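Local coordinates for ABC transporter substrate-binding protein (Vibrio cholerae, PDB 3LKV), which probably serves as the periplasmic substrate-binding component of an ABC transporter, and holds a phenylalanine molecule between its two lobes and zinc ions at other sites, at residues D23-G28 against V94-T99; D31-K36 against K42-D47; D71-I76 against S86-I91; A255-G260 against G264-Q269. All coordinates share one frame; numbering follows the deposited sequence.

Interaction 1 of 4, residues D23-G28 against V94-T99; sequences DATRQG and VFTAVT. With PHE (phenylalanine), chain B.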
loop_
_atom_site.group_PDB
_atom_site.type_symbol
_atom_site.label_atom_id
_atom_site.label_comp_id
_atom_site.label_asym_id
_atom_site.label_seq_id
_atom_site.Cartn_x
_atom_site.Cartn_y
_atom_site.Cartn_z
ATOM N N ASP A 23 5.778 -11.899 -2.170
ATOM C CA ASP A 23 4.784 -10.869 -1.922
ATOM C C ASP A 23 3.854 -11.243 -0.781
ATOM O O ASP A 23 3.435 -10.356 -0.055
ATOM C CB ASP A 23 3.968 -10.518 -3.167
ATOM C CG ASP A 23 4.814 -9.775 -4.229
ATOM O OD1 ASP A 23 5.999 -9.384 -3.999
ATOM O OD2 ASP A 23 4.288 -9.590 -5.334
ATOM N N ALA A 24 3.534 -12.520 -0.611
ATOM C CA ALA A 24 2.685 -12.915 0.505
ATOM C C ALA A 24 3.488 -12.768 1.801
ATOM O O ALA A 24 2.952 -12.400 2.819
ATOM C CB ALA A 24 2.141 -14.373 0.359
ATOM N N THR A 25 4.771 -13.096 1.759
ATOM C CA THR A 25 5.594 -12.964 2.921
ATOM C C THR A 25 5.624 -11.513 3.354
ATOM O O THR A 25 5.472 -11.205 4.523
ATOM C CB THR A 25 7.011 -13.449 2.656
ATOM O OG1 THR A 25 6.962 -14.829 2.275
ATOM C CG2 THR A 25 7.841 -13.330 3.875
ATOM N N ARG A 26 5.799 -10.618 2.396
ATOM C CA ARG A 26 5.862 -9.198 2.691
ATOM C C ARG A 26 4.535 -8.663 3.247
ATOM O O ARG A 26 4.543 -7.845 4.148
ATOM C CB ARG A 26 6.282 -8.415 1.445
ATOM C CG ARG A 26 6.518 -6.954 1.746
ATOM C CD ARG A 26 7.158 -6.186 0.669
ATOM N NE ARG A 26 6.161 -5.655 -0.268
ATOM C CZ ARG A 26 5.897 -6.175 -1.458
ATOM N NH1 ARG A 26 6.518 -7.264 -1.883
ATOM N NH2 ARG A 26 4.996 -5.627 -2.221
ATOM N N GLN A 27 3.407 -9.110 2.709
ATOM C CA GLN A 27 2.111 -8.671 3.222
ATOM C C GLN A 27 1.908 -9.168 4.652
ATOM O O GLN A 27 1.370 -8.470 5.541
ATOM C CB GLN A 27 0.988 -9.221 2.348
ATOM C CG GLN A 27 -0.408 -8.657 2.715
ATOM C CD GLN A 27 -0.492 -7.141 2.592
ATOM O OE1 GLN A 27 -0.318 -6.611 1.507
ATOM N NE2 GLN A 27 -0.786 -6.432 3.706
ATOM N N GLY A 28 2.313 -10.403 4.859
ATOM C CA GLY A 28 2.260 -10.998 6.189
ATOM C C GLY A 28 3.065 -10.235 7.232
ATOM O O GLY A 28 2.622 -10.050 8.375
ATOM N N VAL A 94 16.822 -9.173 9.813
ATOM C CA VAL A 94 15.940 -10.322 9.957
ATOM C C VAL A 94 15.696 -10.843 8.559
ATOM O O VAL A 94 15.106 -10.158 7.731
ATOM C CB VAL A 94 14.608 -9.920 10.516
ATOM C CG1 VAL A 94 13.704 -11.142 10.552
ATOM C CG2 VAL A 94 14.806 -9.258 11.934
ATOM N N PHE A 95 16.175 -12.018 8.268
ATOM C CA PHE A 95 15.905 -12.576 6.961
ATOM C C PHE A 95 14.666 -13.412 7.098
ATOM O O PHE A 95 14.266 -13.813 8.214
ATOM C CB PHE A 95 17.060 -13.434 6.433
ATOM C CG PHE A 95 17.456 -14.573 7.362
ATOM C CD1 PHE A 95 16.701 -15.724 7.429
ATOM C CD2 PHE A 95 18.577 -14.482 8.131
ATOM C CE1 PHE A 95 17.060 -16.751 8.244
ATOM C CE2 PHE A 95 18.968 -15.523 8.975
ATOM C CZ PHE A 95 18.199 -16.651 9.024
ATOM N N THR A 96 14.031 -13.633 5.960
ATOM C CA THR A 96 12.828 -14.385 5.900
ATOM C C THR A 96 12.663 -15.070 4.560
ATOM O O THR A 96 13.167 -14.639 3.574
ATOM C CB THR A 96 11.619 -13.516 6.307
ATOM O OG1 THR A 96 10.498 -14.381 6.477
ATOM C CG2 THR A 96 11.279 -12.399 5.281
ATOM N N ALA A 97 12.014 -16.214 4.579
ATOM C CA ALA A 97 11.829 -17.063 3.435
ATOM C C ALA A 97 13.163 -17.403 2.832
ATOM O O ALA A 97 13.338 -17.407 1.599
ATOM C CB ALA A 97 10.855 -16.386 2.380
ATOM N N VAL A 98 14.121 -17.695 3.718
ATOM C CA VAL A 98 15.444 -18.163 3.270
ATOM C C VAL A 98 15.577 -19.681 3.474
ATOM O O VAL A 98 15.407 -20.211 4.584
ATOM C CB VAL A 98 16.560 -17.441 3.997
ATOM C CG1 VAL A 98 17.893 -18.204 3.812
ATOM C CG2 VAL A 98 16.602 -15.934 3.556
ATOM N N THR A 99 15.885 -20.386 2.404
ATOM C CA THR A 99 15.860 -21.834 2.395
ATOM C C THR A 99 16.885 -22.447 3.377
ATOM O O THR A 99 16.535 -23.317 4.193
ATOM C CB THR A 99 16.135 -22.335 0.957
ATOM O OG1 THR A 99 14.955 -22.095 0.138
ATOM C CG2 THR A 99 16.594 -23.794 0.957
HETATM N N PHE B . 13.395 -19.749 -0.067
HETATM C CA PHE B . 13.765 -18.916 -1.280
HETATM C C PHE B . 15.140 -18.242 -1.018
HETATM O O PHE B . 15.866 -18.744 -0.111
HETATM C CB PHE B . 12.664 -17.909 -1.647
HETATM C CG PHE B . 11.474 -18.548 -2.357
HETATM C CD1 PHE B . 11.590 -18.982 -3.691
HETATM C CD2 PHE B . 10.273 -18.738 -1.710
HETATM C CE1 PHE B . 10.551 -19.583 -4.326
HETATM C CE2 PHE B . 9.222 -19.329 -2.343
HETATM C CZ PHE B . 9.334 -19.768 -3.645
HETATM O OXT PHE B . 15.573 -17.267 -1.672
#
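Thr25 on helix 20-35 faces the end of strand 93-98, its CA 7.5 Å from the CA of Ala97, where the strand turns a corner. The side chains that meet are small. Thr25 and Thr96 reach toward each other tip to tip, with 3.8 Å between the two CG2 methyls. Beside this pair, Thr25 OG1 lies 4.2 Å from Ala97 CB. With chi1 at -60°, Thr25 keeps OG1 close to its own backbone N, where it hydrogen-bonds to Ala21 O one helical turn back, and leaves the methyl for the strand. Thr96 OG1 is likewise engaged, with Thr250 OG1, so both hydroxyls of this buried contact are satisfied and the touch between the threonines is mainly methyl on methyl.

Past Thr96 the chain enters the phenylalanine pocket. Ala97 has a positive phi of 56°, and its O accepts a hydrogen bond from the ligand N at 2.9 Å. Thr99 grips both ends of the amino acid backbone: its OG1 takes the ligand N at 2.8 Å, while its N donates to the ligand O at 3.0 Å. Thr78, Asp122 and Asn203 also hydrogen-bond to the ligand, consistent with a ligand held in the cleft of a periplasmic binding protein.

Strand 93-98 lies between strands 72-76 and 117-121 of the parallel sheet. Thr96 also packs on Ile246 of helix 243-258 and Ile76 of strand 72-76, whereas Phe95 points to the opposite face and touches Ala81 of helix 78-87.

Interaction 2 of 4, residues D31-K36 against K42-D47; sequences DGLKAK and KNLEFD. With ZN (zinc ion), chain C.
Leu33, on the inner side of helix 20-35, packs against Leu44 and Phe46 of strand 44-50, the next strand of the beta-alpha-beta unit. Its CB already approaches the strand, 4.3 Å from Leu44 CD2. CG, placed beside the backbone N (chi1 -77°), carries the branch past Leu44, and the two leucines cross at about a right angle. CD1 does most of the touching: it lies 4.2 Å from Leu44 CD2 and an equal 4.2 Å from Phe46 CE1. CD2 diverges from both residues, and Ala251 and Val254 of helix 243-258 cover Leu33 as well.

Alternation along the strand puts Glu45 and Asp47 on its other face, where they bind a zinc ion. Glu45, extended, offers OE2 at 2.0 Å from the zinc. Asp47 chelates with both oxygens, OD1 at 1.9 Å and OD2 at 2.2 Å from the metal. Glu45 and Asp47 of the second subunit bind the same zinc, which therefore bridges the two subunits, and Lys10 NZ hydrogen-bonds to Glu45 OE2 and Asp47 OD2. The helix-facing contact is thus apolar, while on the other face the cation and the lysine probably offset the mutual repulsion of carboxylates brought together at the subunit interface.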
loop_
_atom_site.group_PDB
_atom_site.type_symbol
_atom_site.label_atom_id
_atom_site.label_comp_id
_atom_site.label_asym_id
_atom_site.label_seq_id
_atom_site.Cartn_x
_atom_site.Cartn_y
_atom_site.Cartn_z
ATOM N N ASP A 31 1.103 -6.965 8.011
ATOM C CA ASP A 31 -0.089 -7.210 8.851
ATOM C C ASP A 31 0.320 -7.645 10.253
ATOM O O ASP A 31 -0.277 -7.232 11.239
ATOM C CB ASP A 31 -0.999 -8.273 8.232
ATOM C CG ASP A 31 -1.549 -7.869 6.834
ATOM O OD1 ASP A 31 -1.419 -6.685 6.447
ATOM O OD2 ASP A 31 -2.112 -8.757 6.140
ATOM N N GLY A 32 1.377 -8.440 10.353
ATOM C CA GLY A 32 1.851 -8.859 11.663
ATOM C C GLY A 32 2.393 -7.675 12.459
ATOM O O GLY A 32 2.183 -7.591 13.676
ATOM N N LEU A 33 3.075 -6.754 11.782
ATOM C CA LEU A 33 3.571 -5.534 12.477
ATOM C C LEU A 33 2.385 -4.692 12.975
ATOM O O LEU A 33 2.364 -4.257 14.113
ATOM C CB LEU A 33 4.464 -4.709 11.571
ATOM C CG LEU A 33 5.873 -5.279 11.412
ATOM C CD1 LEU A 33 6.609 -4.520 10.368
ATOM C CD2 LEU A 33 6.591 -5.217 12.785
ATOM N N LYS A 34 1.357 -4.568 12.156
ATOM C CA LYS A 34 0.142 -3.887 12.591
ATOM C C LYS A 34 -0.437 -4.518 13.858
ATOM O O LYS A 34 -0.712 -3.812 14.802
ATOM C CB LYS A 34 -0.919 -3.945 11.491
ATOM C CG LYS A 34 -2.169 -3.066 11.767
ATOM C CD LYS A 34 -2.877 -2.783 10.405
ATOM C CE LYS A 34 -3.863 -1.615 10.453
ATOM N NZ LYS A 34 -4.904 -1.851 11.488
ATOM N N ALA A 35 -0.608 -5.834 13.871
ATOM C CA ALA A 35 -1.123 -6.508 15.062
ATOM C C ALA A 35 -0.199 -6.287 16.275
ATOM O O ALA A 35 -0.655 -6.283 17.391
ATOM C CB ALA A 35 -1.384 -8.040 14.783
ATOM N N LYS A 36 1.092 -6.040 16.068
ATOM C CA LYS A 36 2.002 -5.721 17.192
ATOM C C LYS A 36 2.001 -4.238 17.580
ATOM O O LYS A 36 2.825 -3.832 18.381
ATOM C CB LYS A 36 3.457 -6.104 16.849
ATOM C CG LYS A 36 3.749 -7.605 16.600
ATOM C CD LYS A 36 3.646 -8.354 17.898
ATOM C CE LYS A 36 4.211 -9.739 17.800
ATOM N NZ LYS A 36 4.565 -10.169 19.179
ATOM N N LYS A 42 1.444 6.026 11.175
ATOM C CA LYS A 42 1.409 6.481 12.579
ATOM C C LYS A 42 2.802 6.350 13.109
ATOM O O LYS A 42 3.491 7.321 13.188
ATOM C CB LYS A 42 0.377 5.685 13.401
ATOM C CG LYS A 42 -0.994 5.744 12.733
ATOM C CD LYS A 42 -2.143 5.298 13.611
ATOM C CE LYS A 42 -3.536 5.754 13.021
ATOM N NZ LYS A 42 -3.823 5.240 11.656
ATOM N N ASN A 43 3.255 5.153 13.439
ATOM C CA ASN A 43 4.526 4.996 14.096
ATOM C C ASN A 43 5.413 4.025 13.338
ATOM O O ASN A 43 6.396 3.550 13.882
ATOM C CB ASN A 43 4.303 4.481 15.527
ATOM C CG ASN A 43 3.643 3.090 15.562
ATOM O OD1 ASN A 43 2.992 2.669 14.615
ATOM N ND2 ASN A 43 3.789 2.404 16.670
ATOM N N LEU A 44 5.083 3.713 12.094
ATOM C CA LEU A 44 5.876 2.750 11.327
ATOM C C LEU A 44 6.130 3.359 9.969
ATOM O O LEU A 44 5.185 3.766 9.321
ATOM C CB LEU A 44 5.130 1.407 11.138
ATOM C CG LEU A 44 5.802 0.418 10.190
ATOM C CD1 LEU A 44 7.149 -0.074 10.702
ATOM C CD2 LEU A 44 4.837 -0.786 9.901
ATOM N N GLU A 45 7.394 3.430 9.573
ATOM C CA GLU A 45 7.812 3.772 8.216
ATOM C C GLU A 45 8.321 2.418 7.674
ATOM O O GLU A 45 9.285 1.851 8.183
ATOM C CB GLU A 45 8.927 4.834 8.210
ATOM C CG GLU A 45 9.513 5.149 6.800
ATOM C CD GLU A 45 10.766 6.069 6.836
ATOM O OE1 GLU A 45 11.096 6.564 7.916
ATOM O OE2 GLU A 45 11.411 6.336 5.774
ATOM N N PHE A 46 7.662 1.931 6.644
ATOM C CA PHE A 46 7.923 0.605 6.096
ATOM C C PHE A 46 8.380 0.876 4.652
ATOM O O PHE A 46 7.589 1.165 3.798
ATOM C CB PHE A 46 6.607 -0.163 6.155
ATOM C CG PHE A 46 6.673 -1.561 5.722
ATOM C CD1 PHE A 46 6.970 -2.563 6.610
ATOM C CD2 PHE A 46 6.346 -1.910 4.413
ATOM C CE1 PHE A 46 6.954 -3.903 6.218
ATOM C CE2 PHE A 46 6.337 -3.257 4.009
ATOM C CZ PHE A 46 6.625 -4.242 4.907
ATOM N N ASP A 47 9.658 0.847 4.414
ATOM C CA ASP A 47 10.190 1.088 3.071
ATOM C C ASP A 47 10.489 -0.276 2.462
ATOM O O ASP A 47 10.862 -1.209 3.157
ATOM C CB ASP A 47 11.499 1.865 3.167
ATOM C CG ASP A 47 11.302 3.293 3.652
ATOM O OD1 ASP A 47 10.277 3.882 3.309
ATOM O OD2 ASP A 47 12.184 3.845 4.342
HETATM ZN ZN ZN C . 10.955 5.581 3.971
#

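Interaction 3 of 4, residues D71-I76 against S86-I91; sequences DVLVGI and SATKTI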
loop_
_atom_site.group_PDB
_atom_site.type_symbol
_atom_site.label_atom_id
_atom_site.label_comp_id
_atom_site.label_asym_id
_atom_site.label_seq_id
_atom_site.Cartn_x
_atom_site.Cartn_y
_atom_site.Cartn_z
ATOM N N ASP A 71 15.910 1.106 11.648
ATOM C CA ASP A 71 16.021 0.362 12.916
ATOM C C ASP A 71 16.225 -1.118 12.614
ATOM O O ASP A 71 16.950 -1.834 13.339
ATOM C CB ASP A 71 14.775 0.577 13.764
ATOM C CG ASP A 71 14.549 2.065 14.133
ATOM O OD1 ASP A 71 15.371 2.593 14.892
ATOM O OD2 ASP A 71 13.579 2.744 13.677
ATOM N N VAL A 72 15.564 -1.620 11.573
ATOM C CA VAL A 72 15.669 -3.031 11.251
ATOM C C VAL A 72 15.624 -3.212 9.749
ATOM O O VAL A 72 14.829 -2.548 9.053
ATOM C CB VAL A 72 14.511 -3.912 11.900
ATOM C CG1 VAL A 72 14.713 -5.373 11.549
ATOM C CG2 VAL A 72 14.494 -3.743 13.421
ATOM N N LEU A 73 16.496 -4.080 9.261
ATOM C CA LEU A 73 16.520 -4.427 7.844
ATOM C C LEU A 73 15.918 -5.817 7.692
ATOM O O LEU A 73 16.190 -6.682 8.520
ATOM C CB LEU A 73 17.933 -4.415 7.306
ATOM C CG LEU A 73 18.646 -3.080 7.222
ATOM C CD1 LEU A 73 20.181 -3.332 7.331
ATOM C CD2 LEU A 73 18.288 -2.392 5.902
ATOM N N VAL A 74 15.071 -6.005 6.692
ATOM C CA VAL A 74 14.430 -7.290 6.467
ATOM C C VAL A 74 14.834 -7.759 5.074
ATOM O O VAL A 74 14.664 -7.006 4.074
ATOM C CB VAL A 74 12.887 -7.210 6.564
ATOM C CG1 VAL A 74 12.283 -8.553 6.153
ATOM C CG2 VAL A 74 12.441 -6.822 8.001
ATOM N N GLY A 75 15.443 -8.923 4.998
ATOM C CA GLY A 75 15.808 -9.469 3.701
ATOM C C GLY A 75 14.897 -10.627 3.372
ATOM O O GLY A 75 14.974 -11.709 4.001
ATOM N N ILE A 76 14.039 -10.433 2.391
ATOM C CA ILE A 76 13.153 -11.474 1.985
ATOM C C ILE A 76 13.821 -12.187 0.775
ATOM O O ILE A 76 13.999 -11.585 -0.302
ATOM C CB ILE A 76 11.808 -10.906 1.545
ATOM C CG1 ILE A 76 11.119 -10.144 2.659
ATOM C CG2 ILE A 76 10.915 -12.005 1.038
ATOM C CD1 ILE A 76 9.730 -9.484 2.220
ATOM N N SER A 86 26.352 -8.339 3.826
ATOM C CA SER A 86 27.573 -7.704 3.345
ATOM C C SER A 86 27.626 -6.178 3.665
ATOM O O SER A 86 28.674 -5.611 4.008
ATOM C CB SER A 86 27.734 -8.044 1.862
ATOM O OG SER A 86 28.720 -7.183 1.360
ATOM N N ALA A 87 26.461 -5.522 3.631
ATOM C CA ALA A 87 26.377 -4.048 3.738
ATOM C C ALA A 87 26.341 -3.540 5.159
ATOM O O ALA A 87 26.626 -2.337 5.445
ATOM C CB ALA A 87 25.134 -3.549 2.967
ATOM N N THR A 88 25.979 -4.415 6.086
ATOM C CA THR A 88 26.047 -4.037 7.486
ATOM C C THR A 88 26.322 -5.195 8.434
ATOM O O THR A 88 25.740 -6.249 8.309
ATOM C CB THR A 88 24.763 -3.323 7.973
ATOM O OG1 THR A 88 24.990 -2.833 9.312
ATOM C CG2 THR A 88 23.555 -4.291 8.002
ATOM N N LYS A 89 27.177 -4.939 9.416
ATOM C CA LYS A 89 27.469 -5.893 10.489
ATOM C C LYS A 89 26.826 -5.548 11.839
ATOM O O LYS A 89 27.078 -6.250 12.819
ATOM C CB LYS A 89 29.007 -5.942 10.745
ATOM C CG LYS A 89 29.885 -6.156 9.517
ATOM C CD LYS A 89 29.573 -7.470 8.785
ATOM C CE LYS A 89 30.147 -7.414 7.329
ATOM N NZ LYS A 89 29.772 -8.626 6.577
ATOM N N THR A 90 26.052 -4.478 11.902
ATOM C CA THR A 90 25.577 -3.914 13.159
ATOM C C THR A 90 24.087 -3.577 13.159
ATOM O O THR A 90 23.412 -3.635 14.192
ATOM C CB THR A 90 26.279 -2.595 13.411
ATOM O OG1 THR A 90 26.174 -1.814 12.220
ATOM C CG2 THR A 90 27.779 -2.810 13.707
ATOM N N ILE A 91 23.561 -3.114 12.036
ATOM C CA ILE A 91 22.104 -2.912 11.948
ATOM C C ILE A 91 21.453 -4.279 11.960
ATOM O O ILE A 91 21.828 -5.161 11.212
ATOM C CB ILE A 91 21.674 -2.108 10.694
ATOM C CG1 ILE A 91 22.465 -0.768 10.641
ATOM C CG2 ILE A 91 20.196 -1.867 10.720
ATOM C CD1 ILE A 91 22.064 0.084 9.430
#
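Leu73 of strand 72-76 meets Thr88 and Ile91 within a beta-alpha-beta unit: the strand leads into helix 78-87, and the turn at 88-91 returns the chain to strand 93-98 beside it. The tight part centres on one methyl. Leu73 CD1 lies 3.6 Å from Thr88 CG2, the two side chains meeting end on, and 3.7 Å from Ile91 CG2, which approaches at a slant and also reaches Leu73 CG at 4.0 Å. Phe65 of helix 55-66 and Ala12 of strand 9-15 help to bury the leucine.

Toward the strand's beginning the fit relaxes. There Ile91 CG2 sits 4.2 Å from the backbone O of Asp71, whose CB is directed away from the turn and whose OD2 hydrogen-bonds to Lys10 N. The turn's outer side, at Lys89 and Thr90, is exposed in the assembly and adds nothing to the packing on Leu73.

Thr88 serves both sides. Its OG1 stands anti to the backbone N (chi1 -173°), which turns CG2 to the leucine and the hydroxyl back into the turn. Thr88 OG1 accepts a hydrogen bond from Ile91 N, three residues on, in an ST motif: 3.1 Å long and nearly straight, with an N-H...O angle of 163°.

Interaction 4 of 4, residues A255-G260 against G264-Q269; sequences AAILEG and GSLDVQ. With ZN (zinc ion), chain D.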
loop_
_atom_site.group_PDB
_atom_site.type_symbol
_atom_site.label_atom_id
_atom_site.label_comp_id
_atom_site.label_asym_id
_atom_site.label_seq_id
_atom_site.Cartn_x
_atom_site.Cartn_y
_atom_site.Cartn_z
ATOM N N ALA A 255 9.519 -6.982 15.828
ATOM C CA ALA A 255 9.036 -6.270 17.025
ATOM C C ALA A 255 9.964 -6.505 18.212
ATOM O O ALA A 255 10.249 -5.566 18.965
ATOM C CB ALA A 255 7.586 -6.600 17.396
ATOM N N ALA A 256 10.459 -7.737 18.372
ATOM C CA ALA A 256 11.314 -8.029 19.521
ATOM C C ALA A 256 12.580 -7.189 19.388
ATOM O O ALA A 256 13.053 -6.612 20.352
ATOM C CB ALA A 256 11.625 -9.553 19.613
ATOM N N ILE A 257 13.088 -7.036 18.181
ATOM C CA ILE A 257 14.325 -6.265 18.014
ATOM C C ILE A 257 14.078 -4.791 18.309
ATOM O O ILE A 257 14.879 -4.104 18.956
ATOM C CB ILE A 257 14.918 -6.480 16.598
ATOM C CG1 ILE A 257 15.431 -7.920 16.519
ATOM C CG2 ILE A 257 16.026 -5.459 16.256
ATOM C CD1 ILE A 257 15.807 -8.458 15.143
ATOM N N LEU A 258 12.964 -4.296 17.818
ATOM C CA LEU A 258 12.622 -2.888 18.008
ATOM C C LEU A 258 12.513 -2.571 19.498
ATOM O O LEU A 258 12.775 -1.474 19.899
ATOM C CB LEU A 258 11.286 -2.559 17.293
ATOM C CG LEU A 258 11.367 -2.420 15.752
ATOM C CD1 LEU A 258 10.005 -2.286 15.178
ATOM C CD2 LEU A 258 12.227 -1.229 15.326
ATOM N N GLU A 259 12.140 -3.548 20.289
ATOM C CA GLU A 259 12.002 -3.406 21.706
ATOM C C GLU A 259 13.285 -3.677 22.472
ATOM O O GLU A 259 13.270 -3.791 23.677
ATOM C CB GLU A 259 10.863 -4.339 22.194
ATOM C CG GLU A 259 9.515 -3.723 21.823
ATOM C CD GLU A 259 8.379 -4.724 21.609
ATOM O OE1 GLU A 259 8.432 -5.853 22.210
ATOM O OE2 GLU A 259 7.439 -4.326 20.829
ATOM N N GLY A 260 14.399 -3.744 21.775
ATOM C CA GLY A 260 15.667 -3.836 22.417
ATOM C C GLY A 260 16.288 -5.217 22.505
ATOM O O GLY A 260 17.277 -5.355 23.193
ATOM N N GLY A 264 21.129 -11.380 17.442
ATOM C CA GLY A 264 21.933 -12.596 17.596
ATOM C C GLY A 264 21.480 -13.527 18.736
ATOM O O GLY A 264 21.946 -14.657 18.824
ATOM N N SER A 265 20.589 -13.038 19.609
ATOM C CA SER A 265 20.138 -13.795 20.755
ATOM C C SER A 265 18.832 -14.443 20.384
ATOM O O SER A 265 18.258 -15.104 21.197
ATOM C CB SER A 265 19.909 -12.897 21.991
ATOM O OG SER A 265 18.639 -12.172 21.863
ATOM N N LEU A 266 18.350 -14.237 19.155
ATOM C CA LEU A 266 17.106 -14.871 18.750
ATOM C C LEU A 266 17.411 -16.054 17.834
ATOM O O LEU A 266 18.041 -15.887 16.779
ATOM C CB LEU A 266 16.202 -13.887 18.054
ATOM C CG LEU A 266 15.787 -12.643 18.830
ATOM C CD1 LEU A 266 15.022 -11.685 17.958
ATOM C CD2 LEU A 266 14.929 -12.970 20.080
ATOM N N ASP A 267 16.980 -17.242 18.242
ATOM C CA ASP A 267 17.158 -18.429 17.419
ATOM C C ASP A 267 16.445 -18.313 16.066
ATOM O O ASP A 267 15.348 -17.780 15.971
ATOM C CB ASP A 267 16.658 -19.717 18.103
ATOM C CG ASP A 267 17.317 -19.999 19.413
ATOM O OD1 ASP A 267 18.500 -19.544 19.646
ATOM O OD2 ASP A 267 16.621 -20.695 20.251
ATOM N N VAL A 268 17.058 -18.864 15.037
ATOM C CA VAL A 268 16.454 -18.916 13.725
ATOM C C VAL A 268 15.329 -19.970 13.731
ATOM O O VAL A 268 15.514 -21.086 14.138
ATOM C CB VAL A 268 17.504 -19.246 12.655
ATOM C CG1 VAL A 268 16.827 -19.618 11.276
ATOM C CG2 VAL A 268 18.438 -18.115 12.502
ATOM N N GLN A 269 14.168 -19.621 13.234
ATOM C CA GLN A 269 13.060 -20.535 13.228
ATOM C C GLN A 269 12.954 -21.220 11.871
ATOM O O GLN A 269 13.127 -20.581 10.835
ATOM C CB GLN A 269 11.802 -19.718 13.477
ATOM C CG GLN A 269 10.542 -20.513 13.594
ATOM C CD GLN A 269 10.459 -21.140 14.963
ATOM O OE1 GLN A 269 10.738 -20.466 15.976
ATOM N NE2 GLN A 269 10.117 -22.445 15.007
HETATM ZN ZN ZN D . 17.781 -21.249 21.763
#
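At the C-terminal end of helix 243-258, Ala256 and Ile257 receive Leu266 from the loop that leads on to strand 269-270. One branch of the leucine makes the contact. Leu266 CD1 approaches Ile257 CG1 to 4.1 Å, the two side chains passing at a slant, and lies 4.3 Å from Ala256 CB. In the leucine CD1 stands anti to CA (chi2 173°), which carries this methyl out to the helix. Ile257 leaves the helix to one side of the loop, but its outer part bends nearer and offers CG1, and the side chain goes on to pack against Val94 and Pro92. Tyr253, one turn earlier on the helix, also touches Leu266.

At the end of 255-260 the helix closes in a Schellman motif. Gly260 adopts a positive phi of 100°, its N bonds to Ile257 O at 2.9 Å, and Lys261 N reaches back to Ala256 O. The chain then reverses within a few residues, so that Leu266 comes back over the final turn.

Beyond the leucine the loop becomes a metal site. Asp267 OD2 binds a zinc ion at 2.0 Å, and Glu111 of the same chain is its other ligand from the protein. Gln112 NE2 hydrogen-bonds to both Asp267 OD1 and Ser265 O, while the hydroxyl of Tyr253 bonds to Asp267 O, fastening the zinc-binding residue to the helix.

All four contacts belong to the lobe built on the parallel sheet with strand order 44-50, 9-15, 72-76, 93-98, 117-121, 269-270. Their centres lie about 13 to 18 Å apart. Interactions 2 and 3 follow one another along the chain, both within the span bridged by interaction 1, and interaction 4 comes last. Interactions 1 and 2 share helix 20-35; interactions 1 and 3 meet through neighbouring strands 93-98 and 72-76. Helix 243-258 of interaction 4 packs on parts of the other three. The contacts thus tie helices and loops to one sheet whose strand 93-98, in interaction 1, carries part of the phenylalanine pocket, while the zinc sites of interactions 2 and 4 lie farther out.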